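Local structure of octaprenyl-diphosphate synthase (Bacteroides thetaiotaomicron, 3RMG) at residues R200-Y205 against K296-L301; G207-I212 against R289-Y294; C181-A186 against E194-A199; V55-R60 against S308-A313. The protein probably acts as a magnesium-dependent prenyltransferase of the FPP/GGPP synthase family, building polyprenyl diphosphates from isoprenoid units. One frame throughout, in Å; residues are numbered along the deposited sequence.

Interaction 1 of 4, residues R200-Y205 against K296-L301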
loop_
_atom_site.group_PDB
_atom_site.type_symbol
_atom_site.label_atom_id
_atom_site.label_comp_id
_atom_site.label_asym_id
_atom_site.label_seq_id
_atom_site.Cartn_x
_atom_site.Cartn_y
_atom_site.Cartn_z
ATOM N N ARG A 200 10.184 -21.461 -7.725
ATOM C CA ARG A 200 10.770 -20.299 -7.042
ATOM C C ARG A 200 12.250 -20.099 -7.378
ATOM O O ARG A 200 12.668 -19.008 -7.769
ATOM C CB ARG A 200 10.585 -20.390 -5.515
ATOM C CG ARG A 200 10.893 -19.057 -4.753
ATOM C CD ARG A 200 11.516 -19.316 -3.367
ATOM N NE ARG A 200 12.849 -19.916 -3.513
ATOM C CZ ARG A 200 13.976 -19.218 -3.667
ATOM N NH1 ARG A 200 13.945 -17.886 -3.662
ATOM N NH2 ARG A 200 15.136 -19.848 -3.823
ATOM N N LEU A 201 13.050 -21.145 -7.228
ATOM C CA LEU A 201 14.466 -21.073 -7.611
ATOM C C LEU A 201 14.664 -20.693 -9.087
ATOM O O LEU A 201 15.462 -19.811 -9.421
ATOM C CB LEU A 201 15.128 -22.410 -7.339
ATOM C CG LEU A 201 16.641 -22.457 -7.440
ATOM C CD1 LEU A 201 17.246 -21.342 -6.592
ATOM C CD2 LEU A 201 17.150 -23.840 -7.009
ATOM N N LEU A 202 13.958 -21.379 -9.974
ATOM C CA LEU A 202 13.916 -20.986 -11.377
ATOM C C LEU A 202 13.694 -19.479 -11.546
ATOM O O LEU A 202 14.470 -18.800 -12.204
ATOM C CB LEU A 202 12.789 -21.723 -12.098
ATOM C CG LEU A 202 12.744 -21.422 -13.590
ATOM C CD1 LEU A 202 14.098 -21.789 -14.233
ATOM C CD2 LEU A 202 11.600 -22.182 -14.239
ATOM N N GLY A 203 12.628 -18.954 -10.948
ATOM C CA GLY A 203 12.301 -17.553 -11.150
ATOM C C GLY A 203 13.387 -16.682 -10.564
ATOM O O GLY A 203 13.702 -15.599 -11.082
ATOM N N GLU A 204 13.965 -17.135 -9.458
ATOM C CA GLU A 204 15.015 -16.352 -8.844
ATOM C C GLU A 204 16.216 -16.295 -9.782
ATOM O O GLU A 204 16.786 -15.229 -9.983
ATOM C CB GLU A 204 15.419 -16.899 -7.475
ATOM C CG GLU A 204 16.639 -16.191 -6.892
ATOM C CD GLU A 204 16.901 -16.596 -5.455
ATOM O OE1 GLU A 204 17.894 -17.316 -5.206
ATOM O OE2 GLU A 204 16.092 -16.214 -4.583
ATOM N N TYR A 205 16.623 -17.435 -10.339
ATOM C CA TYR A 205 17.758 -17.405 -11.256
ATOM C C TYR A 205 17.482 -16.446 -12.408
ATOM O O TYR A 205 18.365 -15.686 -12.830
ATOM C CB TYR A 205 18.077 -18.788 -11.823
ATOM C CG TYR A 205 18.767 -19.709 -10.848
ATOM C CD1 TYR A 205 18.688 -21.083 -10.991
ATOM C CD2 TYR A 205 19.476 -19.204 -9.761
ATOM C CE1 TYR A 205 19.329 -21.942 -10.098
ATOM C CE2 TYR A 205 20.110 -20.054 -8.868
ATOM C CZ TYR A 205 20.038 -21.422 -9.054
ATOM O OH TYR A 205 20.665 -22.274 -8.175
ATOM N N LYS A 296 23.037 -20.989 -16.834
ATOM C CA LYS A 296 23.300 -22.421 -16.861
ATOM C C LYS A 296 22.656 -23.084 -15.648
ATOM O O LYS A 296 22.119 -24.183 -15.746
ATOM C CB LYS A 296 24.805 -22.706 -16.897
ATOM C CG LYS A 296 25.153 -24.182 -16.778
ATOM C CD LYS A 296 26.616 -24.364 -16.402
ATOM C CE LYS A 296 26.891 -25.727 -15.767
ATOM N NZ LYS A 296 26.697 -26.852 -16.725
ATOM N N LYS A 297 22.701 -22.419 -14.499
ATOM C CA LYS A 297 22.029 -22.951 -13.323
ATOM C C LYS A 297 20.546 -23.155 -13.625
ATOM O O LYS A 297 19.945 -24.160 -13.227
ATOM C CB LYS A 297 22.214 -22.019 -12.131
ATOM C CG LYS A 297 23.603 -22.089 -11.473
ATOM C CD LYS A 297 23.621 -21.190 -10.243
ATOM C CE LYS A 297 24.999 -20.588 -9.987
ATOM N NZ LYS A 297 25.915 -21.564 -9.350
ATOM N N ALA A 298 19.971 -22.207 -14.361
ATOM C CA ALA A 298 18.568 -22.268 -14.721
ATOM C C ALA A 298 18.285 -23.405 -15.692
ATOM O O ALA A 298 17.323 -24.145 -15.500
ATOM C CB ALA A 298 18.100 -20.934 -15.302
ATOM N N PHE A 299 19.116 -23.537 -16.729
ATOM C CA PHE A 299 18.967 -24.605 -17.717
ATOM C C PHE A 299 19.112 -25.978 -17.064
ATOM O O PHE A 299 18.331 -26.893 -17.319
ATOM C CB PHE A 299 20.005 -24.449 -18.841
ATOM C CG PHE A 299 19.591 -23.473 -19.916
ATOM C CD1 PHE A 299 20.210 -23.472 -21.150
ATOM C CD2 PHE A 299 18.563 -22.578 -19.694
ATOM C CE1 PHE A 299 19.823 -22.581 -22.138
ATOM C CE2 PHE A 299 18.168 -21.690 -20.679
ATOM C CZ PHE A 299 18.805 -21.691 -21.903
ATOM N N ASP A 300 20.120 -26.106 -16.214
ATOM C CA ASP A 300 20.327 -27.325 -15.476
ATOM C C ASP A 300 19.099 -27.655 -14.627
ATOM O O ASP A 300 18.748 -28.818 -14.479
ATOM C CB ASP A 300 21.583 -27.211 -14.611
ATOM C CG ASP A 300 22.855 -27.370 -15.418
ATOM O OD1 ASP A 300 23.939 -27.159 -14.841
ATOM O OD2 ASP A 300 22.773 -27.698 -16.630
ATOM N N LEU A 301 18.433 -26.633 -14.094
ATOM C CA LEU A 301 17.223 -26.873 -13.313
ATOM C C LEU A 301 16.132 -27.437 -14.204
ATOM O O LEU A 301 15.469 -28.406 -13.833
ATOM C CB LEU A 301 16.693 -25.592 -12.668
ATOM C CG LEU A 301 16.710 -25.314 -11.162
ATOM C CD1 LEU A 301 15.732 -24.189 -10.924
ATOM C CD2 LEU A 301 16.342 -26.508 -10.282
#
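Tyr205 and Leu301 carry an antiparallel helix-helix contact of the all-helical isoprenoid synthase fold, in which helix 193-217 runs beside helix 283-302. The axes of the two short segments approach to 9.3 Å at 154°, and the closest CA atoms are those of Leu202 and Ala298. No hydrogen bond crosses between the segments; the fit depends on aliphatic and aromatic surfaces. Lys297 lies across the Tyr205 ring at about a right angle, with its CB 3.9 Å from the ring centroid in a CH-pi contact over one face. Further along the same chain, Lys297 CD comes within 3.8 Å of Tyr205 OH, after which bends in the outer part of the chain lead the ammonium group away. The opposite face of the ring is covered toward its rim by CD1 of Leu201, from the preceding turn of the tyrosine's own helix, so the ring stands between a lysine and a leucine. Beside it, Leu301 pushes a single methyl into the other helix: its CD1 lies 3.5 Å from Leu202 N and 4.0 Å from Leu201 CG. The first torsion that sends this branch there, -111°, is not a staggered one. Ala298 packs beside the ring, its CB 4.1 Å from Tyr205 CB. Leu318 of helix 309-323 also packs on Ala298. On the flank turned toward helix 174-188, Arg200 forms a salt bridge, NH1 donating to Glu204 OE2 at 2.9 Å (N-H...O 159°), in the guanidinium plane but from well above the carboxylate plane.

Interaction 2 of 4, residues G207-I212 against R289-Y294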
loop_
_atom_site.group_PDB
_atom_site.type_symbol
_atom_site.label_atom_id
_atom_site.label_comp_id
_atom_site.label_asym_id
_atom_site.label_seq_id
_atom_site.Cartn_x
_atom_site.Cartn_y
_atom_site.Cartn_z
ATOM N N GLY A 207 15.344 -13.855 -12.524
ATOM C CA GLY A 207 15.356 -12.501 -11.989
ATOM C C GLY A 207 16.773 -11.967 -11.812
ATOM O O GLY A 207 17.030 -10.789 -12.041
ATOM N N ILE A 208 17.706 -12.825 -11.403
ATOM C CA ILE A 208 19.099 -12.391 -11.271
ATOM C C ILE A 208 19.762 -12.099 -12.627
ATOM O O ILE A 208 20.448 -11.085 -12.768
ATOM C CB ILE A 208 19.951 -13.391 -10.466
ATOM C CG1 ILE A 208 19.457 -13.459 -9.019
ATOM C CG2 ILE A 208 21.416 -12.965 -10.471
ATOM C CD1 ILE A 208 20.167 -14.548 -8.172
ATOM N N CYS A 209 19.565 -12.965 -13.625
ATOM C CA CYS A 209 20.075 -12.666 -14.974
ATOM C C CYS A 209 19.493 -11.334 -15.466
ATOM O O CYS A 209 20.195 -10.480 -15.998
ATOM C CB CYS A 209 19.690 -13.758 -15.966
ATOM S SG CYS A 209 20.445 -15.350 -15.678
ATOM N N PHE A 210 18.190 -11.186 -15.294
ATOM C CA PHE A 210 17.491 -10.006 -15.746
ATOM C C PHE A 210 18.083 -8.744 -15.117
ATOM O O PHE A 210 18.390 -7.778 -15.820
ATOM C CB PHE A 210 16.013 -10.139 -15.396
ATOM C CG PHE A 210 15.137 -9.112 -16.047
ATOM C CD1 PHE A 210 14.587 -9.344 -17.301
ATOM C CD2 PHE A 210 14.859 -7.909 -15.404
ATOM C CE1 PHE A 210 13.775 -8.393 -17.905
ATOM C CE2 PHE A 210 14.044 -6.951 -16.002
ATOM C CZ PHE A 210 13.504 -7.195 -17.255
ATOM N N GLN A 211 18.250 -8.758 -13.795
ATOM C CA GLN A 211 18.739 -7.581 -13.071
ATOM C C GLN A 211 20.166 -7.199 -13.453
ATOM O O GLN A 211 20.466 -6.027 -13.633
ATOM C CB GLN A 211 18.673 -7.797 -11.563
ATOM C CG GLN A 211 18.981 -6.529 -10.795
ATOM C CD GLN A 211 18.143 -5.370 -11.297
ATOM O OE1 GLN A 211 16.912 -5.399 -11.214
ATOM N NE2 GLN A 211 18.801 -4.350 -11.834
ATOM N N ILE A 212 21.042 -8.192 -13.560
ATOM C CA ILE A 212 22.417 -7.967 -13.963
ATOM C C ILE A 212 22.471 -7.428 -15.392
ATOM O O ILE A 212 23.238 -6.506 -15.685
ATOM C CB ILE A 212 23.243 -9.252 -13.864
ATOM C CG1 ILE A 212 23.480 -9.626 -12.398
ATOM C CG2 ILE A 212 24.570 -9.081 -14.542
ATOM C CD1 ILE A 212 24.134 -11.025 -12.229
ATOM N N ARG A 289 29.857 -12.984 -17.880
ATOM C CA ARG A 289 30.216 -14.347 -17.486
ATOM C C ARG A 289 29.351 -14.841 -16.317
ATOM O O ARG A 289 28.996 -16.007 -16.245
ATOM C CB ARG A 289 31.705 -14.457 -17.152
ATOM C CG ARG A 289 32.535 -15.090 -18.259
ATOM C CD ARG A 289 33.908 -14.457 -18.382
ATOM N NE ARG A 289 34.577 -14.293 -17.092
ATOM C CZ ARG A 289 35.433 -13.307 -16.826
ATOM N NH1 ARG A 289 35.703 -12.401 -17.757
ATOM N NH2 ARG A 289 36.006 -13.216 -15.630
ATOM N N THR A 290 29.016 -13.940 -15.409
ATOM C CA THR A 290 28.184 -14.273 -14.271
ATOM C C THR A 290 26.749 -14.614 -14.714
ATOM O O THR A 290 26.171 -15.629 -14.288
ATOM C CB THR A 290 28.198 -13.119 -13.268
ATOM O OG1 THR A 290 29.536 -12.952 -12.785
ATOM C CG2 THR A 290 27.268 -13.388 -12.092
ATOM N N ILE A 291 26.188 -13.766 -15.573
ATOM C CA ILE A 291 24.896 -14.036 -16.188
ATOM C C ILE A 291 24.863 -15.451 -16.770
ATOM O O ILE A 291 23.898 -16.192 -16.574
ATOM C CB ILE A 291 24.578 -12.998 -17.285
ATOM C CG1 ILE A 291 24.242 -11.651 -16.652
ATOM C CG2 ILE A 291 23.416 -13.453 -18.162
ATOM C CD1 ILE A 291 24.096 -10.534 -17.663
ATOM N N GLU A 292 25.928 -15.821 -17.474
ATOM C CA GLU A 292 26.049 -17.131 -18.108
ATOM C C GLU A 292 25.998 -18.244 -17.058
ATOM O O GLU A 292 25.393 -19.287 -17.271
ATOM C CB GLU A 292 27.384 -17.202 -18.862
ATOM C CG GLU A 292 27.318 -17.834 -20.232
ATOM C CD GLU A 292 26.246 -17.214 -21.092
ATOM O OE1 GLU A 292 25.980 -16.005 -20.922
ATOM O OE2 GLU A 292 25.667 -17.936 -21.932
ATOM N N GLN A 293 26.648 -18.021 -15.922
ATOM C CA GLN A 293 26.618 -18.993 -14.844
ATOM C C GLN A 293 25.190 -19.212 -14.336
ATOM O O GLN A 293 24.765 -20.354 -14.154
ATOM C CB GLN A 293 27.521 -18.553 -13.689
ATOM C CG GLN A 293 29.009 -18.770 -13.926
ATOM C CD GLN A 293 29.879 -17.887 -13.026
ATOM O OE1 GLN A 293 31.069 -17.708 -13.279
ATOM N NE2 GLN A 293 29.278 -17.326 -11.982
ATOM N N TYR A 294 24.458 -18.124 -14.100
ATOM C CA TYR A 294 23.097 -18.246 -13.586
ATOM C C TYR A 294 22.140 -18.820 -14.622
ATOM O O TYR A 294 21.204 -19.546 -14.283
ATOM C CB TYR A 294 22.576 -16.917 -13.033
ATOM C CG TYR A 294 23.042 -16.671 -11.624
ATOM C CD1 TYR A 294 22.399 -17.271 -10.546
ATOM C CD2 TYR A 294 24.135 -15.844 -11.366
ATOM C CE1 TYR A 294 22.837 -17.052 -9.249
ATOM C CE2 TYR A 294 24.587 -15.622 -10.068
ATOM C CZ TYR A 294 23.941 -16.230 -9.024
ATOM O OH TYR A 294 24.380 -16.006 -7.750
#
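Ile208 sits over the ring of Tyr294, its CG2 methyl placed above the ring centre 4.1 Å from the centroid and only 10° off the normal, a nearly axial CH-pi contact. The CG1-CD1 branch reaches over the rim of the same face, CD1 3.8 Å from Tyr294 CE1. Next to this pair, Cys209 SG lies 3.7 Å from Tyr294 CB and makes a similar van der Waals approach to Ile291 O; here the two backbones are nearest. One turn further on, Ile212 and Ile291 lie alongside one another, running antiparallel. Packing is tight at this point, for Ile212 CG2 is 3.3 Å from Ile291 CG1, closer than carbons normally sit. The CD1 end of Ile212 turns instead to Thr290, meeting its CG2 at 3.9 Å. The threonine hydroxyl is turned back to its own helix, where OG1 bonds to Tyr286 O.

In the next shell, Arg171 of helix 163-172 touches both Ile208 and Tyr294, while Tyr166 packs on Ile212. Gln211, on another side of helix 193-217, bonds to Thr174 OG1 and to Asp215 OD1. Asp215 belongs to a DDxxD sequence at the C-terminal end of this helix, probably the second aspartate-rich motif, which in relatives binds magnesium and diphosphate. The contact is thus an antiparallel helix pair, at 164°, just before that motif in the trans-prenyltransferase bundle.

Interaction 3 of 4, residues C181-A186 against E194-A199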
loop_
_atom_site.group_PDB
_atom_site.type_symbol
_atom_site.label_atom_id
_atom_site.label_comp_id
_atom_site.label_asym_id
_atom_site.label_seq_id
_atom_site.Cartn_x
_atom_site.Cartn_y
_atom_site.Cartn_z
ATOM N N CYS A 181 6.777 -14.480 -8.874
ATOM C CA CYS A 181 5.953 -14.785 -10.037
ATOM C C CYS A 181 5.901 -16.286 -10.319
ATOM O O CYS A 181 4.820 -16.868 -10.472
ATOM C CB CYS A 181 6.467 -14.022 -11.260
ATOM S SG CYS A 181 6.077 -12.242 -11.169
ATOM N N ALA A 182 7.071 -16.911 -10.397
ATOM C CA ALA A 182 7.150 -18.328 -10.711
ATOM C C ALA A 182 6.503 -19.169 -9.592
ATOM O O ALA A 182 5.704 -20.045 -9.864
ATOM C CB ALA A 182 8.602 -18.728 -10.929
ATOM N N GLU A 183 6.833 -18.864 -8.340
ATOM C CA GLU A 183 6.270 -19.575 -7.186
ATOM C C GLU A 183 4.749 -19.521 -7.173
ATOM O O GLU A 183 4.074 -20.543 -6.992
ATOM C CB GLU A 183 6.817 -19.010 -5.867
ATOM C CG GLU A 183 6.464 -19.892 -4.650
ATOM C CD GLU A 183 7.010 -19.352 -3.341
ATOM O OE1 GLU A 183 6.889 -20.065 -2.333
ATOM O OE2 GLU A 183 7.572 -18.230 -3.321
ATOM N N ALA A 184 4.211 -18.324 -7.360
ATOM C CA ALA A 184 2.765 -18.134 -7.458
ATOM C C ALA A 184 2.183 -18.910 -8.640
ATOM O O ALA A 184 1.083 -19.479 -8.546
ATOM C CB ALA A 184 2.435 -16.643 -7.589
ATOM N N ALA A 185 2.913 -18.943 -9.755
ATOM C CA ALA A 185 2.435 -19.707 -10.911
ATOM C C ALA A 185 2.175 -21.163 -10.520
ATOM O O ALA A 185 1.135 -21.704 -10.864
ATOM C CB ALA A 185 3.413 -19.620 -12.101
ATOM N N ALA A 186 3.112 -21.779 -9.796
ATOM C CA ALA A 186 2.977 -23.182 -9.341
ATOM C C ALA A 186 1.871 -23.398 -8.294
ATOM O O ALA A 186 1.060 -24.297 -8.424
ATOM C CB ALA A 186 4.333 -23.728 -8.803
ATOM N N GLU A 194 7.671 -29.340 -3.617
ATOM C CA GLU A 194 8.938 -29.383 -4.331
ATOM C C GLU A 194 8.855 -28.670 -5.682
ATOM O O GLU A 194 9.796 -27.993 -6.100
ATOM C CB GLU A 194 9.433 -30.820 -4.506
ATOM C CG GLU A 194 8.840 -31.561 -5.694
ATOM C CD GLU A 194 7.739 -32.527 -5.302
ATOM O OE1 GLU A 194 6.751 -32.096 -4.667
ATOM O OE2 GLU A 194 7.867 -33.723 -5.645
ATOM N N GLU A 195 7.719 -28.806 -6.354
ATOM C CA GLU A 195 7.534 -28.140 -7.630
ATOM C C GLU A 195 7.451 -26.634 -7.428
ATOM O O GLU A 195 8.060 -25.856 -8.180
ATOM C CB GLU A 195 6.301 -28.697 -8.345
ATOM C CG GLU A 195 6.434 -30.185 -8.686
ATOM C CD GLU A 195 5.116 -30.942 -8.610
ATOM O OE1 GLU A 195 4.398 -30.804 -7.591
ATOM O OE2 GLU A 195 4.810 -31.689 -9.565
ATOM N N VAL A 196 6.725 -26.223 -6.392
ATOM C CA VAL A 196 6.665 -24.817 -5.984
ATOM C C VAL A 196 8.069 -24.311 -5.645
ATOM O O VAL A 196 8.462 -23.233 -6.074
ATOM C CB VAL A 196 5.718 -24.637 -4.773
ATOM C CG1 VAL A 196 5.873 -23.284 -4.170
ATOM C CG2 VAL A 196 4.266 -24.859 -5.201
ATOM N N ALA A 197 8.836 -25.107 -4.900
ATOM C CA ALA A 197 10.214 -24.742 -4.568
ATOM C C ALA A 197 11.083 -24.711 -5.823
ATOM O O ALA A 197 11.959 -23.841 -5.988
ATOM C CB ALA A 197 10.810 -25.717 -3.527
ATOM N N PHE A 198 10.846 -25.667 -6.710
ATOM C CA PHE A 198 11.566 -25.694 -7.976
ATOM C C PHE A 198 11.277 -24.435 -8.808
ATOM O O PHE A 198 12.185 -23.852 -9.406
ATOM C CB PHE A 198 11.204 -26.965 -8.733
ATOM C CG PHE A 198 11.511 -26.925 -10.202
ATOM C CD1 PHE A 198 10.745 -26.143 -11.065
ATOM C CD2 PHE A 198 12.507 -27.737 -10.741
ATOM C CE1 PHE A 198 10.999 -26.131 -12.443
ATOM C CE2 PHE A 198 12.763 -27.731 -12.107
ATOM C CZ PHE A 198 12.002 -26.921 -12.961
ATOM N N ALA A 199 10.018 -24.007 -8.825
ATOM C CA ALA A 199 9.610 -22.853 -9.631
ATOM C C ALA A 199 10.211 -21.577 -9.055
ATOM O O ALA A 199 10.695 -20.712 -9.810
ATOM C CB ALA A 199 8.079 -22.745 -9.671
#
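Glu183 brings the flat group of this contact, a carboxylate whose OE1 lies 3.8 Å from the CG1 methyl of Val196; Arg200, one turn beyond Val196, also packs on Glu183, its CG near OE2. The meeting is apolar in character, since the closer approach is by the methylene CG, 3.5 Å from Val196 CG1. With CG anti to the backbone N (chi1 -169°) and the rest of the chain extended, the glutamate crosses the valine obliquely, so that CG and the carboxylate both come alongside the CG1 methyl. Val196 divides its two methyls between partners: CG1 takes Glu183, and CG2 rests 3.8 Å from Ala186 CB.

The remaining contacts are made by alanines. Ala199 CB fits 4.0 Å from Ala186 CB and also packs against the carbonyl of Ala182, while Ala182 CB in return reaches 3.1 Å from Ala199 O, a close carbon-oxygen approach. Methyls thus meet the opposite backbone directly, and with side chains this small the segment axes can come within 7.9 Å at an angle of 156°. No hydrogen bond passes between the segments.

The two helices form an alpha hairpin, helix 174-188 turning back through a short link into helix 193-217. Near that turn, Glu195 OE1 bonds to Gly192 N and Val191 packs on Ala186. On other sides of the hairpin, Cys181 and Ala185 touch helix 50-62, Ala184 touches helix 67-90, and Leu137 of helix 132-154 covers Glu183 and Ala184.

Interaction 4 of 4, residues V55-R60 against S308-A313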
loop_
_atom_site.group_PDB
_atom_site.type_symbol
_atom_site.label_atom_id
_atom_site.label_comp_id
_atom_site.label_asym_id
_atom_site.label_seq_id
_atom_site.Cartn_x
_atom_site.Cartn_y
_atom_site.Cartn_z
ATOM N N VAL A 55 4.829 -16.167 -15.505
ATOM C CA VAL A 55 3.792 -16.790 -14.698
ATOM C C VAL A 55 3.042 -17.832 -15.526
ATOM O O VAL A 55 2.808 -18.949 -15.068
ATOM C CB VAL A 55 2.773 -15.752 -14.173
ATOM C CG1 VAL A 55 1.616 -16.469 -13.455
ATOM C CG2 VAL A 55 3.459 -14.724 -13.252
ATOM N N LEU A 56 2.677 -17.457 -16.752
ATOM C CA LEU A 56 1.923 -18.338 -17.628
ATOM C C LEU A 56 2.741 -19.556 -18.027
ATOM O O LEU A 56 2.252 -20.690 -17.919
ATOM C CB LEU A 56 1.402 -17.584 -18.862
ATOM C CG LEU A 56 0.566 -16.350 -18.494
ATOM C CD1 LEU A 56 0.124 -15.585 -19.707
ATOM C CD2 LEU A 56 -0.634 -16.748 -17.650
ATOM N N LEU A 57 3.979 -19.347 -18.477
ATOM C CA LEU A 57 4.794 -20.501 -18.882
ATOM C C LEU A 57 4.997 -21.491 -17.732
ATOM O O LEU A 57 4.828 -22.699 -17.922
ATOM C CB LEU A 57 6.132 -20.089 -19.503
ATOM C CG LEU A 57 6.116 -19.346 -20.847
ATOM C CD1 LEU A 57 7.470 -18.835 -21.183
ATOM C CD2 LEU A 57 5.595 -20.213 -21.983
ATOM N N VAL A 58 5.350 -20.998 -16.542
ATOM C CA VAL A 58 5.597 -21.902 -15.393
ATOM C C VAL A 58 4.360 -22.727 -15.051
ATOM O O VAL A 58 4.459 -23.912 -14.765
ATOM C CB VAL A 58 6.073 -21.126 -14.118
ATOM C CG1 VAL A 58 5.962 -22.003 -12.844
ATOM C CG2 VAL A 58 7.471 -20.667 -14.298
ATOM N N ALA A 59 3.194 -22.096 -15.067
ATOM C CA ALA A 59 1.959 -22.819 -14.752
ATOM C C ALA A 59 1.723 -23.920 -15.777
ATOM O O ALA A 59 1.325 -25.046 -15.432
ATOM C CB ALA A 59 0.758 -21.865 -14.685
ATOM N N ARG A 60 2.004 -23.600 -17.037
ATOM C CA ARG A 60 1.823 -24.560 -18.121
ATOM C C ARG A 60 2.813 -25.727 -18.036
ATOM O O ARG A 60 2.588 -26.780 -18.638
ATOM C CB ARG A 60 1.862 -23.872 -19.490
ATOM C CG ARG A 60 0.571 -23.084 -19.817
ATOM C CD ARG A 60 -0.627 -23.990 -20.128
ATOM N NE ARG A 60 -0.340 -24.848 -21.273
ATOM C CZ ARG A 60 -0.433 -24.448 -22.540
ATOM N NH1 ARG A 60 -0.826 -23.208 -22.826
ATOM N NH2 ARG A 60 -0.136 -25.288 -23.526
ATOM N N SER A 308 9.048 -30.238 -23.752
ATOM C CA SER A 308 7.692 -29.912 -24.112
ATOM C C SER A 308 7.808 -28.588 -24.838
ATOM O O SER A 308 8.891 -28.005 -24.860
ATOM C CB SER A 308 6.837 -29.725 -22.845
ATOM O OG SER A 308 7.300 -28.638 -22.049
ATOM N N ASN A 309 6.700 -28.111 -25.406
ATOM C CA ASN A 309 6.674 -26.806 -26.030
ATOM C C ASN A 309 6.867 -25.728 -24.967
ATOM O O ASN A 309 7.411 -24.647 -25.244
ATOM C CB ASN A 309 5.368 -26.592 -26.834
ATOM C CG ASN A 309 4.105 -26.770 -25.990
ATOM O OD1 ASN A 309 4.128 -27.395 -24.932
ATOM N ND2 ASN A 309 2.993 -26.212 -26.466
ATOM N N ILE A 310 6.435 -26.035 -23.742
ATOM C CA ILE A 310 6.566 -25.090 -22.638
ATOM C C ILE A 310 8.031 -24.986 -22.182
ATOM O O ILE A 310 8.566 -23.883 -22.053
ATOM C CB ILE A 310 5.631 -25.429 -21.455
ATOM C CG1 ILE A 310 4.173 -25.381 -21.900
ATOM C CG2 ILE A 310 5.826 -24.429 -20.322
ATOM C CD1 ILE A 310 3.812 -24.112 -22.685
ATOM N N CYS A 311 8.684 -26.130 -21.973
ATOM C CA CYS A 311 10.117 -26.137 -21.662
ATOM C C CYS A 311 10.885 -25.358 -22.726
ATOM O O CYS A 311 11.741 -24.536 -22.404
ATOM C CB CYS A 311 10.658 -27.565 -21.554
ATOM S SG CYS A 311 12.222 -27.765 -20.570
ATOM N N LEU A 312 10.568 -25.599 -23.995
ATOM C CA LEU A 312 11.286 -24.952 -25.092
ATOM C C LEU A 312 11.027 -23.447 -25.058
ATOM O O LEU A 312 11.931 -22.632 -25.275
ATOM C CB LEU A 312 10.847 -25.549 -26.441
ATOM C CG LEU A 312 11.172 -24.762 -27.723
ATOM C CD1 LEU A 312 12.635 -24.436 -27.803
ATOM C CD2 LEU A 312 10.743 -25.518 -28.974
ATOM N N ALA A 313 9.787 -23.082 -24.761
ATOM C CA ALA A 313 9.421 -21.679 -24.646
ATOM C C ALA A 313 10.220 -20.972 -23.538
ATOM O O ALA A 313 10.713 -19.862 -23.733
ATOM C CB ALA A 313 7.908 -21.536 -24.427
#
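Ile310 points into helix 50-62 with its two branches used differently: CG2 is directed at the backbone, CG1 and CD1 at a side chain. CG2 stands 3.1 Å from Leu57 O, a close methyl-carbonyl approach. CG1 lies 3.7 Å from Arg60 CB, and CD1 comes over one face of the Arg60 guanidinium, 4.1 Å above its plane and displaced toward the rim. Arg60 presents that face because its chain is bent twice, at chi2 (-72°) and chi3 (-60°). Its charged end is held from outside the pair: NH1 bonds to Pro12 O and has a long, weak ion pair with Glu16. Leu57 completes the interface through CD2, which is 3.6 Å from Ala313 CB, one turn along from Ile310. All contact across the two segments is by packing.

Ser308 opens the second helix as its N-cap, OG accepting from Cys311 N at 2.9 Å in an almost straight bond; this ties down the first turn, from which Ile310 projects. Helix 309-323, the last of the chain, packs broadly antiparallel on helix 50-62 within the all-helical isoprenoid synthase fold, the segment axes at 144° and 9.3 Å apart. Pro12, in the link between helix 5-10 and helix 14-23, touches both Asn309 and Ile310. Away from this contact, helix 50-62 is flanked by helix 67-90, which meets Val55, Leu56 and Ala59, and by helix 174-188, which meets Val55 and Val58.

In the fold
Helix 193-217 joins three of the contacts: near its start it takes part in interaction 3, then in interaction 1 and finally in interaction 2. Interactions 1 and 2 share helix 283-302 as well; their centres are about 10 Å apart, and Tyr205 packs on Tyr294 between them. Interactions 1 and 3, with centres about 11 Å apart, touch through Phe198 and Leu301. Interaction 4 spans the longest sequence separation, bringing helix 50-62 to helix 309-323, and meets interaction 3 where Val55 and Val58 pack on Ala185. Interactions 2 and 4 are about 20 Å apart between centres. Interactions 1, 2 and 4 join the last two helices to earlier ones; interaction 3 closes a hairpin.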